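Local coordinates for protein putative isochorismatase (Streptomyces avermitilis, PDB 3KL2) that is of unknown function but belongs to the isochorismatase family of cysteine hydrolases and is probably a hydrolase, at residues A[164-169]-A[199-204]; A[74-79]-A[124-129]; A[55-60]-A[185-190]. All blocks are in the same frame, centred on the assembly; numbering follows the deposited sequence.

Contact 1: residues A[164-169]-A[199-204]; sequences CVESTM and SYDFPM
An alpha-beta-alpha unit of the isochorismatase fold places helices 164-174 and 191-205 next to each other, and M169 and V165 of the first meet F202 of the second. The two segments run in nearly the same direction, 28° apart, with axes 10.4 Å from each other at the closest point. M169 makes a Met-aromatic contact: its SD sits 4.1 Å from the centroid of the F202 ring, over one face. CG is anti to the backbone N (chi1 -175°) and the chain stays extended as far as SD. A final bend at chi3 then turns CE toward the CD2 rim of the ring, 3.7 Å from F202 CD2. V165 crosses the phenyl group at about a right angle, its CG1 lying 4.0 Å from F202 CZ at the far end of the ring.

Beside this apolar patch the carboxylates of E166 and D201 meet, their planes 62° apart. E166 OE2 comes within 2.8 Å of D201 OD2, and E166 OE1 is hardly farther from the same oxygen. Such proximity of like charges could favour proton uptake by one of the pair. R170 probably offsets part of the charge: it makes a salt bridge to E166 OE2 and a long, weak ion pair with D201 OD1. E166 also packs on E166 of the second subunit, placing the acidic pair at a subunit interface. On the inner side, M169 rests on V179 and T181, and F202 on T181, so both helices pack against strand 178-187, which joins them in the chain.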
ATOM      1  N   CYS A 164      -8.672   8.425 -13.506  1.00 23.83           N
ATOM      2  CA  CYS A 164      -9.105   7.652 -12.344  1.00 23.75           C
ATOM      3  C   CYS A 164      -9.531   6.218 -12.690  1.00 22.22           C
ATOM      4  O   CYS A 164      -9.265   5.301 -11.926  1.00 20.77           O
ATOM      5  CB  CYS A 164     -10.267   8.392 -11.652  1.00 24.25           C
ATOM      6  SG  CYS A 164     -10.000  10.222 -11.508  1.00 28.44           S
ATOM      7  N   VAL A 165     -10.192   6.012 -13.830  1.00 20.84           N
ATOM      8  CA  VAL A 165     -10.593   4.665 -14.180  1.00 19.76           C
ATOM      9  C   VAL A 165      -9.344   3.855 -14.518  1.00 20.10           C
ATOM     10  O   VAL A 165      -9.123   2.752 -14.005  1.00 18.89           O
ATOM     11  CB  VAL A 165     -11.607   4.596 -15.355  1.00 19.87           C
ATOM     12  CG1 VAL A 165     -11.726   3.176 -15.825  1.00 17.72           C
ATOM     13  CG2 VAL A 165     -12.980   5.152 -14.942  1.00 16.72           C
ATOM     14  N   GLU A 166      -8.478   4.436 -15.329  1.00 19.92           N
ATOM     15  CA  GLU A 166      -7.275   3.719 -15.663  1.00 20.34           C
ATOM     16  C   GLU A 166      -6.375   3.485 -14.438  1.00 19.72           C
ATOM     17  O   GLU A 166      -5.759   2.431 -14.327  1.00 18.63           O
ATOM     18  CB  GLU A 166      -6.532   4.409 -16.772  1.00 20.89           C
ATOM     19  CG  GLU A 166      -5.714   3.443 -17.588  1.00 24.87           C
ATOM     20  CD  GLU A 166      -4.953   4.105 -18.714  1.00 24.43           C
ATOM     21  OE1 GLU A 166      -5.602   4.719 -19.555  1.00 25.55           O
ATOM     22  OE2 GLU A 166      -3.713   3.989 -18.758  1.00 27.75           O
ATOM     23  N   SER A 167      -6.297   4.457 -13.525  1.00 19.08           N
ATOM     24  CA  SER A 167      -5.426   4.296 -12.359  1.00 19.50           C
ATOM     25  C   SER A 167      -5.899   3.169 -11.436  1.00 19.12           C
ATOM     26  O   SER A 167      -5.092   2.376 -10.947  1.00 19.41           O
ATOM     27  CB  SER A 167      -5.333   5.558 -11.571  1.00 19.11           C
ATOM     28  OG  SER A 167      -4.567   6.468 -12.271  1.00 21.33           O
ATOM     29  N   THR A 168      -7.210   3.116 -11.227  1.00 18.24           N
ATOM     30  CA  THR A 168      -7.821   2.084 -10.463  1.00 17.55           C
ATOM     31  C   THR A 168      -7.673   0.694 -11.091  1.00 17.92           C
ATOM     32  O   THR A 168      -7.526  -0.275 -10.395  1.00 19.30           O
ATOM     33  CB  THR A 168      -9.288   2.416 -10.309  1.00 17.65           C
ATOM     34  OG1 THR A 168      -9.407   3.689  -9.650  1.00 15.37           O
ATOM     35  CG2 THR A 168     -10.050   1.282  -9.516  1.00 16.30           C
ATOM     36  N   MET A 169      -7.826   0.586 -12.395  1.00 18.47           N
ATOM     37  CA  MET A 169      -7.548  -0.639 -13.157  1.00 18.34           C
ATOM     38  C   MET A 169      -6.092  -1.102 -12.966  1.00 18.25           C
ATOM     39  O   MET A 169      -5.807  -2.263 -12.700  1.00 17.54           O
ATOM     40  CB  MET A 169      -7.767  -0.326 -14.625  1.00 18.76           C
ATOM     41  CG  MET A 169      -7.632  -1.536 -15.624  1.00 19.53           C
ATOM     42  SD  MET A 169      -7.706  -0.942 -17.324  1.00 14.71           S
ATOM     43  CE  MET A 169      -6.352   0.212 -17.384  1.00 14.20           C
ATOM     44  N   SER A 199      -8.397   0.919 -26.230  1.00 26.30           N
ATOM     45  CA  SER A 199      -7.776  -0.007 -27.209  1.00 27.82           C
ATOM     46  C   SER A 199      -6.365  -0.462 -26.839  1.00 28.39           C
ATOM     47  O   SER A 199      -5.992  -1.597 -27.113  1.00 28.30           O
ATOM     48  CB  SER A 199      -7.684   0.625 -28.626  1.00 27.79           C
ATOM     49  OG  SER A 199      -8.871   1.305 -28.993  1.00 29.27           O
ATOM     50  N   TYR A 200      -5.575   0.447 -26.279  1.00 29.29           N
ATOM     51  CA  TYR A 200      -4.176   0.195 -25.999  1.00 30.53           C
ATOM     52  C   TYR A 200      -3.930  -0.253 -24.537  1.00 30.18           C
ATOM     53  O   TYR A 200      -3.327  -1.300 -24.322  1.00 31.35           O
ATOM     54  CB  TYR A 200      -3.368   1.468 -26.251  1.00 31.51           C
ATOM     55  CG  TYR A 200      -3.387   2.026 -27.687  1.00 36.52           C
ATOM     56  CD1 TYR A 200      -3.920   1.287 -28.759  1.00 39.68           C
ATOM     57  CD2 TYR A 200      -2.813   3.280 -27.967  1.00 39.83           C
ATOM     58  CE1 TYR A 200      -3.912   1.779 -30.048  1.00 43.21           C
ATOM     59  CE2 TYR A 200      -2.782   3.775 -29.264  1.00 43.12           C
ATOM     60  CZ  TYR A 200      -3.343   3.022 -30.311  1.00 45.03           C
ATOM     61  OH  TYR A 200      -3.336   3.497 -31.624  1.00 47.27           O
ATOM     62  N   ASP A 201      -4.398   0.539 -23.563  1.00 28.34           N
ATOM     63  CA  ASP A 201      -4.103   0.348 -22.135  1.00 27.41           C
ATOM     64  C   ASP A 201      -5.005  -0.704 -21.449  1.00 25.90           C
ATOM     65  O   ASP A 201      -4.523  -1.601 -20.762  1.00 24.89           O
ATOM     66  CB  ASP A 201      -4.266   1.678 -21.382  1.00 27.61           C
ATOM     67  CG  ASP A 201      -3.231   2.741 -21.781  1.00 28.35           C
ATOM     68  OD1 ASP A 201      -2.162   2.394 -22.292  1.00 28.37           O
ATOM     69  OD2 ASP A 201      -3.492   3.946 -21.549  1.00 30.43           O
ATOM     70  N   PHE A 202      -6.314  -0.601 -21.651  1.00 24.34           N
ATOM     71  CA  PHE A 202      -7.235  -1.475 -20.971  1.00 23.85           C
ATOM     72  C   PHE A 202      -6.936  -2.977 -21.086  1.00 23.73           C
ATOM     73  O   PHE A 202      -7.129  -3.664 -20.094  1.00 24.79           O
ATOM     74  CB  PHE A 202      -8.678  -1.220 -21.379  1.00 23.76           C
ATOM     75  CG  PHE A 202      -9.332  -0.045 -20.683  1.00 23.75           C
ATOM     76  CD1 PHE A 202     -10.714  -0.016 -20.514  1.00 24.29           C
ATOM     77  CD2 PHE A 202      -8.606   1.039 -20.251  1.00 22.34           C
ATOM     78  CE1 PHE A 202     -11.330   1.059 -19.907  1.00 23.47           C
ATOM     79  CE2 PHE A 202      -9.233   2.112 -19.647  1.00 23.06           C
ATOM     80  CZ  PHE A 202     -10.581   2.114 -19.467  1.00 22.42           C
ATOM     81  N   PRO A 203      -6.497  -3.487 -22.253  1.00 22.95           N
ATOM     82  CA  PRO A 203      -6.233  -4.944 -22.360  1.00 23.46           C
ATOM     83  C   PRO A 203      -4.972  -5.477 -21.654  1.00 23.49           C
ATOM     84  O   PRO A 203      -4.846  -6.688 -21.446  1.00 22.59           O
ATOM     85  CB  PRO A 203      -6.115  -5.192 -23.882  1.00 23.63           C
ATOM     86  CG  PRO A 203      -6.833  -4.013 -24.527  1.00 22.88           C
ATOM     87  CD  PRO A 203      -6.582  -2.854 -23.589  1.00 23.66           C
ATOM     88  N   MET A 204      -4.058  -4.573 -21.307  1.00 23.80           N
ATOM     89  CA  MET A 204      -2.873  -4.915 -20.536  1.00 23.60           C
ATOM     90  C   MET A 204      -3.221  -5.136 -19.054  1.00 23.57           C
ATOM     91  O   MET A 204      -2.477  -5.792 -18.345  1.00 24.30           O
ATOM     92  CB  MET A 204      -1.837  -3.779 -20.601  1.00 24.04           C
ATOM     93  CG  MET A 204      -1.112  -3.482 -21.961  1.00 24.92           C
ATOM     94  SD  MET A 204       0.009  -2.039 -21.731  1.00 25.02           S
ATOM     95  CE  MET A 204       1.155  -2.379 -23.075  1.00 34.88           C
TER

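Contact 2: residues A[74-79]-A[124-129]; sequences PIMHAP and GDIVIE
I75, H77, I126 and I128 knit two neighbouring strands together through three backbone hydrogen bonds. The shortest runs from I128 N to H77 O, 2.8 Å. Past the bridged pairs, a water donates to both P79 O and I128 O and spans the splaying chain ends.

M76 and I126 lie side by side on one face of the sheet, M76 CE against I126 CD1 at 3.9 Å. On the other face H77 turns its ring over the neighbouring strand, and NE2 donates to D125 OD2 at 3.3 Å. The carboxylate oxygen lies near the imidazole plane, but the donor approaches on the anti side and 35° out of the carboxylate plane. D125 OD2 is held from outside as well, by a salt bridge from R69 and by V122 N, so the carboxylate is fixed largely by these partners.

Farther out, helix 142-149 covers the M76 face, with L146 on M76, while strand 26-31 bonds to the other edge of strand 75-78. I126 bonds through its N to I75 O and through its O to H77 N, the residues flanking M76: the staggered pattern of parallel beta pairing, here at the 126-127 end of an alpha/beta sheet.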
ATOM      1  N   PRO A  74     -22.627  -6.816  -4.939  1.00 23.63           N
ATOM      2  CA  PRO A  74     -22.383  -5.553  -4.266  1.00 23.52           C
ATOM      3  C   PRO A  74     -22.063  -4.447  -5.268  1.00 23.24           C
ATOM      4  O   PRO A  74     -21.250  -4.637  -6.175  1.00 23.71           O
ATOM      5  CB  PRO A  74     -21.179  -5.850  -3.395  1.00 23.58           C
ATOM      6  CG  PRO A  74     -21.245  -7.319  -3.157  1.00 24.55           C
ATOM      7  CD  PRO A  74     -21.823  -7.914  -4.379  1.00 23.61           C
ATOM      8  N   ILE A  75     -22.778  -3.334  -5.135  1.00 22.78           N
ATOM      9  CA  ILE A  75     -22.518  -2.133  -5.877  1.00 22.49           C
ATOM     10  C   ILE A  75     -21.732  -1.246  -4.922  1.00 22.48           C
ATOM     11  O   ILE A  75     -22.185  -1.008  -3.831  1.00 23.16           O
ATOM     12  CB  ILE A  75     -23.839  -1.447  -6.241  1.00 22.32           C
ATOM     13  CG1 ILE A  75     -24.825  -2.437  -6.922  1.00 23.41           C
ATOM     14  CG2 ILE A  75     -23.605  -0.257  -7.095  1.00 23.59           C
ATOM     15  CD1 ILE A  75     -24.295  -3.217  -8.146  1.00 21.48           C
ATOM     16  N   MET A  76     -20.558  -0.768  -5.327  1.00 22.92           N
ATOM     17  CA  MET A  76     -19.712   0.103  -4.501  1.00 22.51           C
ATOM     18  C   MET A  76     -19.464   1.456  -5.191  1.00 23.42           C
ATOM     19  O   MET A  76     -18.920   1.471  -6.277  1.00 24.50           O
ATOM     20  CB  MET A  76     -18.378  -0.572  -4.317  1.00 21.70           C
ATOM     21  CG  MET A  76     -18.462  -1.889  -3.557  1.00 21.33           C
ATOM     22  SD  MET A  76     -16.863  -2.504  -3.107  1.00 12.15           S
ATOM     23  CE  MET A  76     -17.433  -4.026  -2.409  1.00 16.72           C
ATOM     24  N   HIS A  77     -19.837   2.580  -4.564  1.00 23.48           N
ATOM     25  CA  HIS A  77     -19.675   3.909  -5.165  1.00 23.11           C
ATOM     26  C   HIS A  77     -18.423   4.567  -4.648  1.00 21.92           C
ATOM     27  O   HIS A  77     -18.155   4.558  -3.452  1.00 20.60           O
ATOM     28  CB  HIS A  77     -20.855   4.835  -4.791  1.00 23.96           C
ATOM     29  CG  HIS A  77     -22.202   4.375  -5.270  1.00 26.63           C
ATOM     30  ND1 HIS A  77     -22.672   4.636  -6.542  1.00 29.63           N
ATOM     31  CD2 HIS A  77     -23.209   3.737  -4.620  1.00 29.81           C
ATOM     32  CE1 HIS A  77     -23.901   4.161  -6.655  1.00 31.36           C
ATOM     33  NE2 HIS A  77     -24.251   3.611  -5.506  1.00 31.48           N
ATOM     34  N   ALA A  78     -17.688   5.221  -5.540  1.00 21.85           N
ATOM     35  CA  ALA A  78     -16.407   5.806  -5.190  1.00 20.42           C
ATOM     36  C   ALA A  78     -16.405   7.241  -5.639  1.00 19.87           C
ATOM     37  O   ALA A  78     -15.861   7.564  -6.676  1.00 19.48           O
ATOM     38  CB  ALA A  78     -15.263   5.021  -5.807  1.00 20.19           C
ATOM     39  N   PRO A  79     -17.044   8.120  -4.851  1.00 19.39           N
ATOM     40  CA  PRO A  79     -17.067   9.536  -5.143  1.00 18.95           C
ATOM     41  C   PRO A  79     -15.814  10.184  -4.635  1.00 18.70           C
ATOM     42  O   PRO A  79     -15.205   9.685  -3.705  1.00 19.51           O
ATOM     43  CB  PRO A  79     -18.293  10.029  -4.366  1.00 18.87           C
ATOM     44  CG  PRO A  79     -18.311   9.199  -3.148  1.00 19.39           C
ATOM     45  CD  PRO A  79     -17.773   7.812  -3.619  1.00 20.36           C
ATOM     46  N   GLY A 124     -28.121  -1.020   1.086  1.00 27.63           N
ATOM     47  CA  GLY A 124     -27.098  -2.072   1.009  1.00 27.82           C
ATOM     48  C   GLY A 124     -25.889  -1.776   0.127  1.00 27.45           C
ATOM     49  O   GLY A 124     -24.876  -2.521   0.163  1.00 27.32           O
ATOM     50  N   ASP A 125     -26.014  -0.740  -0.709  1.00 26.04           N
ATOM     51  CA  ASP A 125     -24.897  -0.258  -1.495  1.00 24.99           C
ATOM     52  C   ASP A 125     -23.821   0.297  -0.558  1.00 23.71           C
ATOM     53  O   ASP A 125     -24.132   0.991   0.423  1.00 21.66           O
ATOM     54  CB  ASP A 125     -25.328   0.888  -2.379  1.00 25.16           C
ATOM     55  CG  ASP A 125     -26.144   0.453  -3.580  1.00 27.43           C
ATOM     56  OD1 ASP A 125     -26.536  -0.741  -3.726  1.00 28.87           O
ATOM     57  OD2 ASP A 125     -26.397   1.370  -4.402  1.00 30.25           O
ATOM     58  N   ILE A 126     -22.563   0.022  -0.911  1.00 22.07           N
ATOM     59  CA  ILE A 126     -21.425   0.497  -0.149  1.00 21.26           C
ATOM     60  C   ILE A 126     -20.961   1.795  -0.779  1.00 20.51           C
ATOM     61  O   ILE A 126     -20.897   1.906  -1.997  1.00 21.67           O
ATOM     62  CB  ILE A 126     -20.307  -0.595  -0.144  1.00 21.44           C
ATOM     63  CG1 ILE A 126     -20.770  -1.801   0.688  1.00 22.04           C
ATOM     64  CG2 ILE A 126     -18.973  -0.051   0.342  1.00 18.24           C
ATOM     65  CD1 ILE A 126     -20.025  -3.124   0.355  1.00 19.74           C
ATOM     66  N   VAL A 127     -20.682   2.790   0.036  1.00 19.56           N
ATOM     67  CA  VAL A 127     -20.138   4.051  -0.444  1.00 18.73           C
ATOM     68  C   VAL A 127     -18.716   4.134   0.115  1.00 18.56           C
ATOM     69  O   VAL A 127     -18.522   4.328   1.308  1.00 18.81           O
ATOM     70  CB  VAL A 127     -21.032   5.280  -0.060  1.00 18.83           C
ATOM     71  CG1 VAL A 127     -20.390   6.623  -0.440  1.00 17.52           C
ATOM     72  CG2 VAL A 127     -22.425   5.187  -0.742  1.00 17.93           C
ATOM     73  N   ILE A 128     -17.739   3.928  -0.771  1.00 18.03           N
ATOM     74  CA  ILE A 128     -16.299   3.962  -0.459  1.00 17.72           C
ATOM     75  C   ILE A 128     -15.896   5.338   0.007  1.00 17.53           C
ATOM     76  O   ILE A 128     -16.299   6.320  -0.597  1.00 19.47           O
ATOM     77  CB  ILE A 128     -15.496   3.586  -1.761  1.00 17.05           C
ATOM     78  CG1 ILE A 128     -15.812   2.136  -2.159  1.00 19.54           C
ATOM     79  CG2 ILE A 128     -14.015   3.821  -1.619  1.00 16.78           C
ATOM     80  CD1 ILE A 128     -15.855   1.049  -0.988  1.00 18.19           C
ATOM     81  N   GLU A 129     -15.097   5.422   1.054  1.00 17.89           N
ATOM     82  CA  GLU A 129     -14.714   6.692   1.638  1.00 18.38           C
ATOM     83  C   GLU A 129     -13.232   6.965   1.559  1.00 17.89           C
ATOM     84  O   GLU A 129     -12.412   6.052   1.579  1.00 18.61           O
ATOM     85  CB  GLU A 129     -15.046   6.706   3.127  1.00 19.02           C
ATOM     86  CG  GLU A 129     -16.522   6.442   3.500  1.00 21.70           C
ATOM     87  CD  GLU A 129     -16.697   6.115   5.010  1.00 25.95           C
ATOM     88  OE1 GLU A 129     -17.837   5.803   5.402  1.00 28.07           O
ATOM     89  OE2 GLU A 129     -15.712   6.167   5.813  1.00 30.23           O
TER
HETATM   90  O   HOH W   1     -14.404   7.998  -1.740  1.00 22.26           O

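Contact 3: residues A[55-60]-A[185-190]; sequences TGMLAN and CVAATS
T55 OG1 is gripped by several groups where T55 faces V186. V51 O and M52 O of helix 45-55 both lie in hydrogen-bonding range of the hydroxyl, whose one proton they must share, and M57 N gives OG1 a weak bond at 3.3 Å. Its position between the backbone N and the carbonyl carbon (chi1 57°) turns OG1 back to that helix turn, while V186 O stays 4.0 Å from it. This is a junction in the isochorismatase alpha/beta fold: helix 45-55 ends, helix 57-71 begins at once, and the new helix starts against the end of strand 178-187. G56, with a positive phi of 62°, makes the break and occupies the N-cap position, its carbonyl O receiving N60 N in the first turn.

M57 and C185 carry most of the packing. M57 CB lies over the backbone of C185, 3.7 Å from C185 CA. M57 CG, set by chi1 (63°), lies 4.3 Å from A187 CB. Beyond it the chain bends at both chi2 and chi3, which brings M57 CE to 3.5 Å from C185 O, alongside the strand. M57 also meets M52, Y33 and F159, and A187 touches M52 and F159, so an apolar cluster closes round the methionine between the helices and the sheet.

The chain turns a corner at C185. No hydrogen bond directly joins 55-60 to 185-190, yet N60 ND2 bonds to D184 O just ahead of the corner and ties the helix start to the strand. One turn beyond G56, C185 SG rests against the helix, 3.7 Å from both N60 CB and N60 C.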
ATOM      1  N   THR A  55     -21.100   7.606 -26.011  1.00 25.39           N
ATOM      2  CA  THR A  55     -21.105   6.249 -25.474  1.00 25.18           C
ATOM      3  C   THR A  55     -22.456   5.807 -24.900  1.00 24.60           C
ATOM      4  O   THR A  55     -22.765   4.610 -24.873  1.00 24.50           O
ATOM      5  CB  THR A  55     -20.044   6.113 -24.395  1.00 25.17           C
ATOM      6  OG1 THR A  55     -20.292   7.086 -23.369  1.00 24.47           O
ATOM      7  CG2 THR A  55     -18.654   6.310 -25.019  1.00 24.63           C
ATOM      8  N   GLY A  56     -23.258   6.771 -24.468  1.00 23.89           N
ATOM      9  CA  GLY A  56     -24.453   6.475 -23.685  1.00 23.63           C
ATOM     10  C   GLY A  56     -24.098   5.792 -22.376  1.00 23.27           C
ATOM     11  O   GLY A  56     -24.818   4.915 -21.926  1.00 23.37           O
ATOM     12  N   MET A  57     -22.984   6.204 -21.774  1.00 23.07           N
ATOM     13  CA  MET A  57     -22.449   5.531 -20.592  1.00 22.83           C
ATOM     14  C   MET A  57     -23.410   5.572 -19.418  1.00 23.72           C
ATOM     15  O   MET A  57     -23.538   4.569 -18.692  1.00 24.59           O
ATOM     16  CB  MET A  57     -21.078   6.096 -20.166  1.00 22.08           C
ATOM     17  CG  MET A  57     -21.077   7.566 -19.747  1.00 20.34           C
ATOM     18  SD  MET A  57     -21.292   7.862 -17.992  1.00 15.64           S
ATOM     19  CE  MET A  57     -19.722   7.232 -17.330  1.00 15.18           C
ATOM     20  N   LEU A  58     -24.081   6.702 -19.223  1.00 23.69           N
ATOM     21  CA  LEU A  58     -24.910   6.856 -18.049  1.00 24.55           C
ATOM     22  C   LEU A  58     -26.053   5.812 -18.067  1.00 24.61           C
ATOM     23  O   LEU A  58     -26.191   5.030 -17.125  1.00 25.33           O
ATOM     24  CB  LEU A  58     -25.419   8.295 -17.881  1.00 24.46           C
ATOM     25  CG  LEU A  58     -26.211   8.473 -16.579  1.00 25.81           C
ATOM     26  CD1 LEU A  58     -25.276   8.238 -15.395  1.00 26.54           C
ATOM     27  CD2 LEU A  58     -26.963   9.836 -16.476  1.00 25.94           C
ATOM     28  N   ALA A  59     -26.824   5.752 -19.138  1.00 24.41           N
ATOM     29  CA  ALA A  59     -27.880   4.754 -19.241  1.00 24.40           C
ATOM     30  C   ALA A  59     -27.307   3.349 -19.183  1.00 24.42           C
ATOM     31  O   ALA A  59     -27.927   2.428 -18.639  1.00 24.61           O
ATOM     32  CB  ALA A  59     -28.731   4.953 -20.532  1.00 24.13           C
ATOM     33  N   ASN A  60     -26.128   3.162 -19.748  1.00 24.55           N
ATOM     34  CA  ASN A  60     -25.559   1.813 -19.800  1.00 24.71           C
ATOM     35  C   ASN A  60     -25.156   1.355 -18.383  1.00 24.18           C
ATOM     36  O   ASN A  60     -25.276   0.191 -18.029  1.00 23.03           O
ATOM     37  CB  ASN A  60     -24.323   1.776 -20.717  1.00 25.12           C
ATOM     38  CG  ASN A  60     -24.648   1.918 -22.186  1.00 25.14           C
ATOM     39  OD1 ASN A  60     -25.626   1.363 -22.688  1.00 24.57           O
ATOM     40  ND2 ASN A  60     -23.787   2.640 -22.896  1.00 24.86           N
ATOM     41  N   CYS A 185     -19.236   2.119 -20.379  1.00 22.18           N
ATOM     42  CA  CYS A 185     -19.718   2.814 -19.153  1.00 21.25           C
ATOM     43  C   CYS A 185     -18.642   3.702 -18.569  1.00 20.11           C
ATOM     44  O   CYS A 185     -18.561   3.904 -17.368  1.00 21.47           O
ATOM     45  CB  CYS A 185     -20.171   1.825 -18.098  1.00 21.11           C
ATOM     46  SG  CYS A 185     -21.523   0.805 -18.564  1.00 23.49           S
ATOM     47  N   VAL A 186     -17.791   4.228 -19.422  1.00 18.57           N
ATOM     48  CA  VAL A 186     -16.777   5.151 -18.979  1.00 17.82           C
ATOM     49  C   VAL A 186     -16.730   6.343 -19.923  1.00 17.86           C
ATOM     50  O   VAL A 186     -17.210   6.234 -21.048  1.00 18.93           O
ATOM     51  CB  VAL A 186     -15.388   4.476 -18.897  1.00 17.69           C
ATOM     52  CG1 VAL A 186     -15.410   3.340 -17.850  1.00 16.70           C
ATOM     53  CG2 VAL A 186     -14.947   4.010 -20.241  1.00 14.48           C
ATOM     54  N   ALA A 187     -16.160   7.459 -19.472  1.00 17.32           N
ATOM     55  CA  ALA A 187     -16.039   8.659 -20.284  1.00 17.69           C
ATOM     56  C   ALA A 187     -14.806   9.468 -19.899  1.00 18.31           C
ATOM     57  O   ALA A 187     -14.267   9.331 -18.797  1.00 17.23           O
ATOM     58  CB  ALA A 187     -17.329   9.542 -20.206  1.00 17.36           C
ATOM     59  N   ALA A 188     -14.369  10.303 -20.845  1.00 18.83           N
ATOM     60  CA  ALA A 188     -13.196  11.115 -20.704  1.00 19.37           C
ATOM     61  C   ALA A 188     -13.476  12.484 -21.276  1.00 20.08           C
ATOM     62  O   ALA A 188     -14.576  12.765 -21.742  1.00 18.91           O
ATOM     63  CB  ALA A 188     -12.055  10.484 -21.453  1.00 20.14           C
ATOM     64  N   THR A 189     -12.455  13.330 -21.254  1.00 20.71           N
ATOM     65  CA  THR A 189     -12.598  14.676 -21.724  1.00 21.70           C
ATOM     66  C   THR A 189     -12.377  14.756 -23.246  1.00 22.36           C
ATOM     67  O   THR A 189     -12.528  15.807 -23.830  1.00 22.47           O
ATOM     68  CB  THR A 189     -11.611  15.615 -20.974  1.00 22.22           C
ATOM     69  OG1 THR A 189     -10.272  15.122 -21.121  1.00 23.70           O
ATOM     70  CG2 THR A 189     -11.944  15.683 -19.495  1.00 19.91           C
ATOM     71  N   SER A 190     -11.990  13.652 -23.876  1.00 22.63           N
ATOM     72  CA  SER A 190     -11.751  13.631 -25.304  1.00 23.24           C
ATOM     73  C   SER A 190     -12.044  12.243 -25.814  1.00 23.05           C
ATOM     74  O   SER A 190     -11.682  11.269 -25.191  1.00 21.99           O
ATOM     75  CB  SER A 190     -10.308  14.046 -25.641  1.00 23.76           C
ATOM     76  OG  SER A 190      -9.734  13.217 -26.652  1.00 25.14           O
TER

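From the N terminus, residues 55-60 come first, then 74-79, and the chain returns through 124-129 to close contact 2, pairing strand 75-78 with strand 126-127 at one end of the sheet. Helix 164-174 follows, and residues 185-190 close contact 3, a long loop within which contact 2 is nested. Contact 1, opened by 164-169, closes only at 199-204, so it crosses contact 3. These two touch where V165 CG2 meets V186 CG1 at 4.2 Å. Contact 1 joins two helices beside strand 178-187, contact 3 binds the start of helix 57-71 to that strand's end, and contact 2 lies across the chain's centre from both.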